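Side-chain contacts in N-acetylglucosamine-6-phosphate deacetylase (Mycobacterium smegmatis, PDB 6FV4), which probably removes the acetyl group of N-acetylglucosamine-6-phosphate by hydrolysing its amide bond with the help of a divalent metal ion: residues M17-D22 with G389-T394; G34-A39 with V44-G49; T63-F68 with L345-A350. The protein carries 1 engineered substitution. All coordinates share one frame; numbering follows the deposited sequence.

The three contacts share one side of the chain but differ in chemistry with depth. Interaction 3 is entirely buried: strand 63-76 rests on helix 339-357 mainly through aliphatic and aromatic side chains. Interactions 1 and 2 lie farther out, partly buried, and meet in one mixed sheet, where strand 16-21 of interaction 1 pairs with strand 34-39 of interaction 2, Met17 N probably bonding to Ile38 O. Interaction 2 is a hairpin zipped by backbone hydrogen bonds, with water and cadmium at its polar margin; interaction 1 is a small side-chain contact linking the two ends of the chain. Ala21 CB touches Val64 CG2, joining interactions 1 and 3.

Interaction 1: M17-D22 with G389-T394; sequences MLLTAD and GEWVVT
A Met-aromatic contact and an adjoining aliphatic-aromatic one, Met17 and Leu19 against Trp391, bring the beginning of the chain to its end at the partly buried margin of the fold. The backbones stay well apart, with Met17 CA still 9.1 Å from Gly389 CA, and side chains bridge the gap. Met17 SD stands 5.4 Å from the centroid of the five-membered ring of Trp391, 57° from the ring normal, an oblique approach. Its CG lies anti to the backbone N (chi1 166°), and the chain is extended until the last torsion, where chi3 of -24° bends it and turns the methyl CE to Gly389, 4.2 Å from the carbonyl O. Leu19, two residues on and directed to the same partner, takes the six-membered part of the indole: CD1 lies 4.1 Å from CZ2 of Trp391, and CD2 also reaches CZ2, so the branched end of the leucine straddles one carbon of the benzo ring. Leu19 and Trp391 come from opposite directions, and CD1 meets the ring obliquely. The leucine thus makes the close contact, at the benzo part, while the sulfur keeps a longer, looser approach on the pyrrole side. Around them, Met386 of strand 382-387 touches both Met17 and Trp391, while Arg57 of strand 57-58 touches Leu19 and Trp391. Just beyond the tryptophan, where the chain turns a corner, Val392 and Val393 together oppose one residue of strand 382-387, a classic beta bulge. Two chain ends gathered into a small beta-rich domain beside the metal-binding barrel is the arrangement characteristic of the NagA branch of the amidohydrolase superfamily, and here it brings strand 16-21 and strand 390-391 together.

Interaction 2: G34-A39 with V44-G49; sequences GWLEIA and VAVGAG. With CD (cadmium ion), chain I.
Trp35 lies across Gly47 on the neighbouring strand of a beta hairpin, 34-39 with 42-48, whose antiparallel strands pair Trp35 with Gly47 as a hydrogen-bonded pair and Leu36 with Val46 as a non-hydrogen-bonded one. From CB, which packs against Leu19 O on the next strand of the sheet, chi1 of 64° sets CG between the backbone N and the carbonyl carbon and folds the indole over the hairpin partner. CD1 then comes 3.3 Å from Gly47 O, while Gly49 O lies at the ring edge, in its plane. Beneath the pyrrole part, Gly47 CA makes a CH-pi contact, 3.8 Å from the five-membered ring centroid and 27° off its normal; the glycine has no side chain to hold the ring off. NE1 points in plane to a water 3.1 Å away that in turn donates to Ala48 O, which probably helps to hold the rotation of the indole. At the far rim, CH2 closes on Ala45 CB at 3.8 Å, and CZ3 nears the carbonyl of the same residue. Trp35, Val46 and Gly47 also line a pocket holding a dithiothreitol molecule, probably from the crystallisation liquor. Farther along the strand, Val44 and Ala45 both face Glu37 in a classic beta bulge, with Glu37 O accepting from Val44 N and Glu37 N donating to Ala45 O. The extended Glu37 side chain rises from this bulge on the face that carries Trp35 and Ala45. Its carboxylate binds a cadmium ion through both oxygens, unevenly, OE2 at 2.5 Å and OE1 at a longer 2.8 Å, and a water adds a further ligand. Val44 CG1 lies 3.6 Å from Glu37 OE2.

Interaction 3: T63-F68 with L345-A350; sequences TVVPGF and LAVRQA
Val347 is the pivot of this buried contact, its two methyl groups meeting Val65 and Pro66. With chi1 at 163°, CG1 lies anti to the backbone N and CG2 anti to the carbonyl carbon, so the fork opens onto two successive residues. CG2 meets CG1 of Val65 at 3.7 Å, the two valines approaching at a slant. CG1 of Val347 comes equally close, 3.7 Å, to CD of Pro66, and here the side chains cross at about a right angle, the methyl lying against the CG-CD side of the pyrrolidine ring. One helical turn farther on, Ala350 points its CB to the strand and lies 3.9 Å from CD2 of Phe68, oblique to the aromatic ring. The backbones also close in at this end, Phe68 CA lying 3.6 Å from Ala350 O, at a wider pi-type turn of the helix. Strand 63-76 continues to the zinc ligands His72 and His74. Around the contact, Phe328 of helix 324-334 packs on both Val347 and Phe68, while Leu25 of strand 23-25 touches Val347 and Leu280 of strand 278-281 touches Ala350.

Interaction 1: M17-D22 with G389-T394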
loop_
_atom_site.group_PDB
_atom_site.type_symbol
_atom_site.label_atom_id
_atom_site.label_comp_id
_atom_site.label_asym_id
_atom_site.label_seq_id
_atom_site.Cartn_x
_atom_site.Cartn_y
_atom_site.Cartn_z
ATOM N N MET B 17 -30.534 13.999 29.699
ATOM C CA MET B 17 -29.534 13.249 30.454
ATOM C C MET B 17 -28.144 13.758 30.107
ATOM O O MET B 17 -27.782 13.831 28.929
ATOM C CB MET B 17 -29.614 11.750 30.158
ATOM C CG MET B 17 -28.387 10.963 30.655
ATOM S SD MET B 17 -28.249 9.259 30.037
ATOM C CE MET B 17 -29.956 8.887 29.637
ATOM N N LEU B 18 -27.364 14.084 31.130
ATOM C CA LEU B 18 -26.021 14.614 30.959
ATOM C C LEU B 18 -25.003 13.546 31.350
ATOM O O LEU B 18 -24.974 13.101 32.501
ATOM C CB LEU B 18 -25.834 15.875 31.800
ATOM C CG LEU B 18 -24.595 16.695 31.468
ATOM C CD1 LEU B 18 -24.442 16.815 29.958
ATOM C CD2 LEU B 18 -24.697 18.065 32.106
ATOM N N LEU B 19 -24.177 13.142 30.394
ATOM C CA LEU B 19 -23.126 12.160 30.609
ATOM C C LEU B 19 -21.764 12.831 30.526
ATOM O O LEU B 19 -21.539 13.670 29.651
ATOM C CB LEU B 19 -23.188 11.056 29.557
ATOM C CG LEU B 19 -24.307 10.040 29.632
ATOM C CD1 LEU B 19 -24.179 9.098 28.449
ATOM C CD2 LEU B 19 -24.175 9.296 30.942
ATOM N N THR B 20 -20.851 12.449 31.412
ATOM C CA THR B 20 -19.463 12.897 31.335
ATOM C C THR B 20 -18.524 11.704 31.289
ATOM O O THR B 20 -18.807 10.645 31.853
ATOM C CB THR B 20 -19.032 13.766 32.529
ATOM O OG1 THR B 20 -19.233 13.041 33.749
ATOM C CG2 THR B 20 -19.779 15.091 32.571
ATOM N N ALA B 21 -17.381 11.899 30.639
ATOM C CA ALA B 21 -16.335 10.891 30.618
ATOM C C ALA B 21 -14.996 11.593 30.488
ATOM O O ALA B 21 -14.916 12.724 30.012
ATOM C CB ALA B 21 -16.535 9.899 29.471
ATOM N N ASP B 22 -13.934 10.902 30.906
ATOM C CA ASP B 22 -12.596 11.468 30.775
ATOM C C ASP B 22 -12.244 11.767 29.322
ATOM O O ASP B 22 -11.530 12.739 29.047
ATOM C CB ASP B 22 -11.569 10.510 31.374
ATOM C CG ASP B 22 -11.189 10.872 32.796
ATOM O OD1 ASP B 22 -11.912 11.675 33.430
ATOM O OD2 ASP B 22 -10.162 10.348 33.284
ATOM N N GLY B 389 -30.511 6.277 22.765
ATOM C CA GLY B 389 -30.672 6.956 24.037
ATOM C C GLY B 389 -30.914 6.077 25.244
ATOM O O GLY B 389 -31.070 6.610 26.351
ATOM N N GLU B 390 -30.941 4.758 25.087
ATOM C CA GLU B 390 -31.196 3.859 26.204
ATOM C C GLU B 390 -30.049 2.873 26.351
ATOM O O GLU B 390 -29.421 2.476 25.371
ATOM C CB GLU B 390 -32.513 3.116 26.016
ATOM C CG GLU B 390 -33.674 4.083 25.892
ATOM C CD GLU B 390 -34.980 3.400 25.613
ATOM O OE1 GLU B 390 -35.151 2.233 26.037
ATOM O OE2 GLU B 390 -35.846 4.037 24.973
ATOM N N TRP B 391 -29.775 2.483 27.589
ATOM C CA TRP B 391 -28.692 1.540 27.833
ATOM C C TRP B 391 -29.113 0.152 27.353
ATOM O O TRP B 391 -30.049 -0.444 27.897
ATOM C CB TRP B 391 -28.328 1.533 29.313
ATOM C CG TRP B 391 -27.793 2.844 29.789
ATOM C CD1 TRP B 391 -28.399 3.729 30.641
ATOM C CD2 TRP B 391 -26.536 3.425 29.431
ATOM N NE1 TRP B 391 -27.588 4.826 30.839
ATOM C CE2 TRP B 391 -26.439 4.661 30.106
ATOM C CE3 TRP B 391 -25.477 3.017 28.610
ATOM C CZ2 TRP B 391 -25.329 5.488 29.983
ATOM C CZ3 TRP B 391 -24.374 3.852 28.482
ATOM C CH2 TRP B 391 -24.311 5.071 29.166
ATOM N N VAL B 392 -28.458 -0.341 26.299
ATOM C CA VAL B 392 -28.480 -1.774 26.006
ATOM C C VAL B 392 -27.728 -2.527 27.093
ATOM O O VAL B 392 -28.270 -3.431 27.741
ATOM C CB VAL B 392 -27.869 -2.057 24.619
ATOM C CG1 VAL B 392 -27.724 -3.563 24.391
ATOM C CG2 VAL B 392 -28.691 -1.427 23.517
ATOM N N VAL B 393 -26.457 -2.152 27.292
ATOM C CA VAL B 393 -25.612 -2.578 28.405
ATOM C C VAL B 393 -25.351 -1.343 29.259
ATOM O O VAL B 393 -24.683 -0.403 28.819
ATOM C CB VAL B 393 -24.298 -3.203 27.914
ATOM C CG1 VAL B 393 -23.292 -3.385 29.066
ATOM C CG2 VAL B 393 -24.581 -4.535 27.222
ATOM N N THR B 394 -25.918 -1.320 30.456
ATOM C CA THR B 394 -25.719 -0.213 31.377
ATOM C C THR B 394 -24.378 -0.380 32.100
ATOM O O THR B 394 -23.920 -1.513 32.299
ATOM C CB THR B 394 -26.878 -0.156 32.376
ATOM O OG1 THR B 394 -26.854 1.078 33.106
ATOM C CG2 THR B 394 -26.823 -1.326 33.343
#

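Interaction 2: G34-A39 with V44-G49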
loop_
_atom_site.group_PDB
_atom_site.type_symbol
_atom_site.label_atom_id
_atom_site.label_comp_id
_atom_site.label_asym_id
_atom_site.label_seq_id
_atom_site.Cartn_x
_atom_site.Cartn_y
_atom_site.Cartn_z
ATOM N N GLY B 34 -14.941 15.238 28.286
ATOM C CA GLY B 34 -16.050 15.485 27.398
ATOM C C GLY B 34 -17.381 15.297 28.099
ATOM O O GLY B 34 -17.475 14.700 29.171
ATOM N N TRP B 35 -18.420 15.802 27.450
ATOM C CA TRP B 35 -19.756 15.656 27.989
ATOM C C TRP B 35 -20.741 15.623 26.838
ATOM O O TRP B 35 -20.489 16.193 25.771
ATOM C CB TRP B 35 -20.087 16.781 28.988
ATOM C CG TRP B 35 -20.117 18.164 28.411
ATOM C CD1 TRP B 35 -19.119 19.093 28.461
ATOM C CD2 TRP B 35 -21.206 18.780 27.713
ATOM N NE1 TRP B 35 -19.517 20.246 27.836
ATOM C CE2 TRP B 35 -20.795 20.084 27.370
ATOM C CE3 TRP B 35 -22.492 18.357 27.347
ATOM C CZ2 TRP B 35 -21.614 20.967 26.669
ATOM C CZ3 TRP B 35 -23.306 19.232 26.652
ATOM C CH2 TRP B 35 -22.865 20.528 26.322
ATOM N N LEU B 36 -21.861 14.930 27.066
ATOM C CA LEU B 36 -22.926 14.786 26.093
ATOM C C LEU B 36 -24.257 14.936 26.794
ATOM O O LEU B 36 -24.455 14.425 27.901
ATOM C CB LEU B 36 -22.932 13.415 25.401
ATOM C CG LEU B 36 -21.742 12.839 24.666
ATOM C CD1 LEU B 36 -20.992 11.937 25.609
ATOM C CD2 LEU B 36 -22.271 12.059 23.468
ATOM N N GLU B 37 -25.181 15.593 26.115
ATOM C CA GLU B 37 -26.549 15.727 26.579
ATOM C C GLU B 37 -27.459 14.925 25.679
ATOM O O GLU B 37 -27.445 15.112 24.460
ATOM C CB GLU B 37 -26.977 17.181 26.567
ATOM C CG GLU B 37 -27.972 17.542 27.585
ATOM C CD GLU B 37 -28.422 18.929 27.311
ATOM O OE1 GLU B 37 -27.552 19.823 27.332
ATOM O OE2 GLU B 37 -29.618 19.126 27.013
ATOM N N ILE B 38 -28.266 14.064 26.284
ATOM C CA ILE B 38 -29.128 13.134 25.574
ATOM C C ILE B 38 -30.566 13.503 25.899
ATOM O O ILE B 38 -30.901 13.736 27.066
ATOM C CB ILE B 38 -28.833 11.675 25.981
ATOM C CG1 ILE B 38 -27.367 11.310 25.709
ATOM C CG2 ILE B 38 -29.795 10.712 25.298
ATOM C CD1 ILE B 38 -26.937 11.529 24.296
ATOM N N ALA B 39 -31.409 13.577 24.875
ATOM C CA ALA B 39 -32.848 13.733 25.069
ATOM C C ALA B 39 -33.538 12.668 24.243
ATOM O O ALA B 39 -33.312 12.586 23.030
ATOM C CB ALA B 39 -33.347 15.123 24.664
ATOM N N VAL B 44 -28.414 15.917 22.073
ATOM C CA VAL B 44 -28.745 17.345 22.043
ATOM C C VAL B 44 -27.498 18.198 21.850
ATOM O O VAL B 44 -27.432 19.041 20.950
ATOM C CB VAL B 44 -29.480 17.734 23.341
ATOM C CG1 VAL B 44 -29.755 19.245 23.375
ATOM C CG2 VAL B 44 -30.743 16.964 23.451
ATOM N N ALA B 45 -26.492 18.001 22.695
ATOM C CA ALA B 45 -25.269 18.782 22.609
ATOM C C ALA B 45 -24.098 17.932 23.066
ATOM O O ALA B 45 -24.259 16.999 23.856
ATOM C CB ALA B 45 -25.352 20.059 23.456
ATOM N N VAL B 46 -22.919 18.264 22.539
ATOM C CA VAL B 46 -21.643 17.694 22.950
ATOM C C VAL B 46 -20.696 18.853 23.219
ATOM O O VAL B 46 -20.788 19.904 22.578
ATOM C CB VAL B 46 -21.067 16.745 21.870
ATOM C CG1 VAL B 46 -19.746 16.179 22.290
ATOM C CG2 VAL B 46 -22.038 15.617 21.590
ATOM N N GLY B 47 -19.780 18.667 24.169
ATOM C CA GLY B 47 -18.790 19.702 24.415
ATOM C C GLY B 47 -17.597 19.178 25.179
ATOM O O GLY B 47 -17.613 18.070 25.720
ATOM N N ALA B 48 -16.551 20.000 25.221
ATOM C CA ALA B 48 -15.350 19.696 25.983
ATOM C C ALA B 48 -15.342 20.463 27.301
ATOM O O ALA B 48 -16.050 21.460 27.477
ATOM C CB ALA B 48 -14.091 20.026 25.179
ATOM N N GLY B 49 -14.528 19.978 28.232
ATOM C CA GLY B 49 -14.413 20.627 29.524
ATOM C C GLY B 49 -15.524 20.229 30.483
ATOM O O GLY B 49 -16.121 19.154 30.383
HETATM CD CD CD I . -29.709 21.149 28.512
HETATM O O HOH W 1 -16.844 16.579 31.431
HETATM O O HOH W 2 -18.482 22.928 26.726
HETATM O O HOH W 3 -32.244 21.031 29.215
#

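Interaction 3: T63-F68 with L345-A350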
loop_
_atom_site.group_PDB
_atom_site.type_symbol
_atom_site.label_atom_id
_atom_site.label_comp_id
_atom_site.label_asym_id
_atom_site.label_seq_id
_atom_site.Cartn_x
_atom_site.Cartn_y
_atom_site.Cartn_z
ATOM N N THR B 63 -13.402 5.871 28.165
ATOM C CA THR B 63 -13.435 6.491 26.844
ATOM C C THR B 63 -14.793 6.196 26.201
ATOM O O THR B 63 -15.198 5.034 26.120
ATOM C CB THR B 63 -12.289 5.971 25.969
ATOM O OG1 THR B 63 -11.028 6.329 26.552
ATOM C CG2 THR B 63 -12.350 6.577 24.576
ATOM N N VAL B 64 -15.514 7.244 25.789
ATOM C CA VAL B 64 -16.769 7.093 25.054
ATOM C C VAL B 64 -16.482 7.241 23.566
ATOM O O VAL B 64 -15.745 8.143 23.154
ATOM C CB VAL B 64 -17.827 8.112 25.510
ATOM C CG1 VAL B 64 -19.074 8.016 24.628
ATOM C CG2 VAL B 64 -18.188 7.899 26.976
ATOM N N VAL B 65 -17.045 6.345 22.765
ATOM C CA VAL B 65 -16.920 6.398 21.311
ATOM C C VAL B 65 -18.317 6.269 20.719
ATOM O O VAL B 65 -19.249 5.810 21.395
ATOM C CB VAL B 65 -15.983 5.288 20.780
ATOM C CG1 VAL B 65 -14.535 5.507 21.311
ATOM C CG2 VAL B 65 -16.536 3.906 21.146
ATOM N N PRO B 66 -18.499 6.653 19.461
ATOM C CA PRO B 66 -19.780 6.372 18.797
ATOM C C PRO B 66 -19.995 4.866 18.702
ATOM O O PRO B 66 -19.053 4.071 18.772
ATOM C CB PRO B 66 -19.628 7.003 17.408
ATOM C CG PRO B 66 -18.354 7.850 17.465
ATOM C CD PRO B 66 -17.512 7.266 18.550
ATOM N N GLY B 67 -21.259 4.474 18.562
ATOM C CA GLY B 67 -21.555 3.056 18.423
ATOM C C GLY B 67 -20.842 2.471 17.217
ATOM O O GLY B 67 -20.652 3.143 16.197
ATOM N N PHE B 68 -20.417 1.209 17.344
ATOM C CA PHE B 68 -19.788 0.536 16.216
ATOM C C PHE B 68 -20.829 0.223 15.139
ATOM O O PHE B 68 -21.990 -0.064 15.438
ATOM C CB PHE B 68 -19.092 -0.755 16.670
ATOM C CG PHE B 68 -18.023 -0.542 17.732
ATOM C CD1 PHE B 68 -17.975 -1.365 18.852
ATOM C CD2 PHE B 68 -17.063 0.449 17.599
ATOM C CE1 PHE B 68 -16.995 -1.204 19.829
ATOM C CE2 PHE B 68 -16.071 0.622 18.590
ATOM C CZ PHE B 68 -16.052 -0.207 19.699
ATOM N N LEU B 345 -8.292 7.196 14.712
ATOM C CA LEU B 345 -8.380 6.437 13.473
ATOM C C LEU B 345 -9.383 5.295 13.607
ATOM O O LEU B 345 -10.223 5.095 12.731
ATOM C CB LEU B 345 -7.005 5.900 13.095
ATOM C CG LEU B 345 -6.959 5.010 11.856
ATOM C CD1 LEU B 345 -7.377 5.790 10.628
ATOM C CD2 LEU B 345 -5.550 4.407 11.700
ATOM N N ALA B 346 -9.312 4.546 14.714
ATOM C CA ALA B 346 -10.183 3.393 14.894
ATOM C C ALA B 346 -11.652 3.807 14.912
ATOM O O ALA B 346 -12.509 3.088 14.386
ATOM C CB ALA B 346 -9.799 2.655 16.177
ATOM N N VAL B 347 -11.960 4.986 15.469
ATOM C CA VAL B 347 -13.348 5.445 15.468
ATOM C C VAL B 347 -13.821 5.726 14.046
ATOM O O VAL B 347 -14.958 5.403 13.676
ATOM C CB VAL B 347 -13.509 6.672 16.385
ATOM C CG1 VAL B 347 -14.813 7.399 16.072
ATOM C CG2 VAL B 347 -13.506 6.239 17.822
ATOM N N ARG B 348 -12.965 6.318 13.216
ATOM C CA ARG B 348 -13.317 6.486 11.807
ATOM C C ARG B 348 -13.551 5.135 11.134
ATOM O O ARG B 348 -14.526 4.954 10.396
ATOM C CB ARG B 348 -12.213 7.245 11.082
ATOM C CG ARG B 348 -12.342 8.761 11.153
ATOM C CD ARG B 348 -10.990 9.422 10.922
ATOM N NE ARG B 348 -11.123 10.801 10.437
ATOM C CZ ARG B 348 -11.205 11.874 11.216
ATOM N NH1 ARG B 348 -11.162 11.751 12.540
ATOM N NH2 ARG B 348 -11.326 13.079 10.676
ATOM N N GLN B 349 -12.661 4.170 11.377
ATOM C CA GLN B 349 -12.754 2.903 10.660
ATOM C C GLN B 349 -13.896 2.026 11.159
ATOM O O GLN B 349 -14.410 1.200 10.393
ATOM C CB GLN B 349 -11.440 2.142 10.781
ATOM C CG GLN B 349 -10.294 2.840 10.076
ATOM C CD GLN B 349 -9.001 2.109 10.261
ATOM O OE1 GLN B 349 -8.837 1.375 11.241
ATOM N NE2 GLN B 349 -8.073 2.278 9.310
ATOM N N ALA B 350 -14.270 2.136 12.436
ATOM C CA ALA B 350 -15.279 1.248 13.002
ATOM C C ALA B 350 -16.658 1.883 13.081
ATOM O O ALA B 350 -17.636 1.166 13.337
ATOM C CB ALA B 350 -14.871 0.792 14.407
#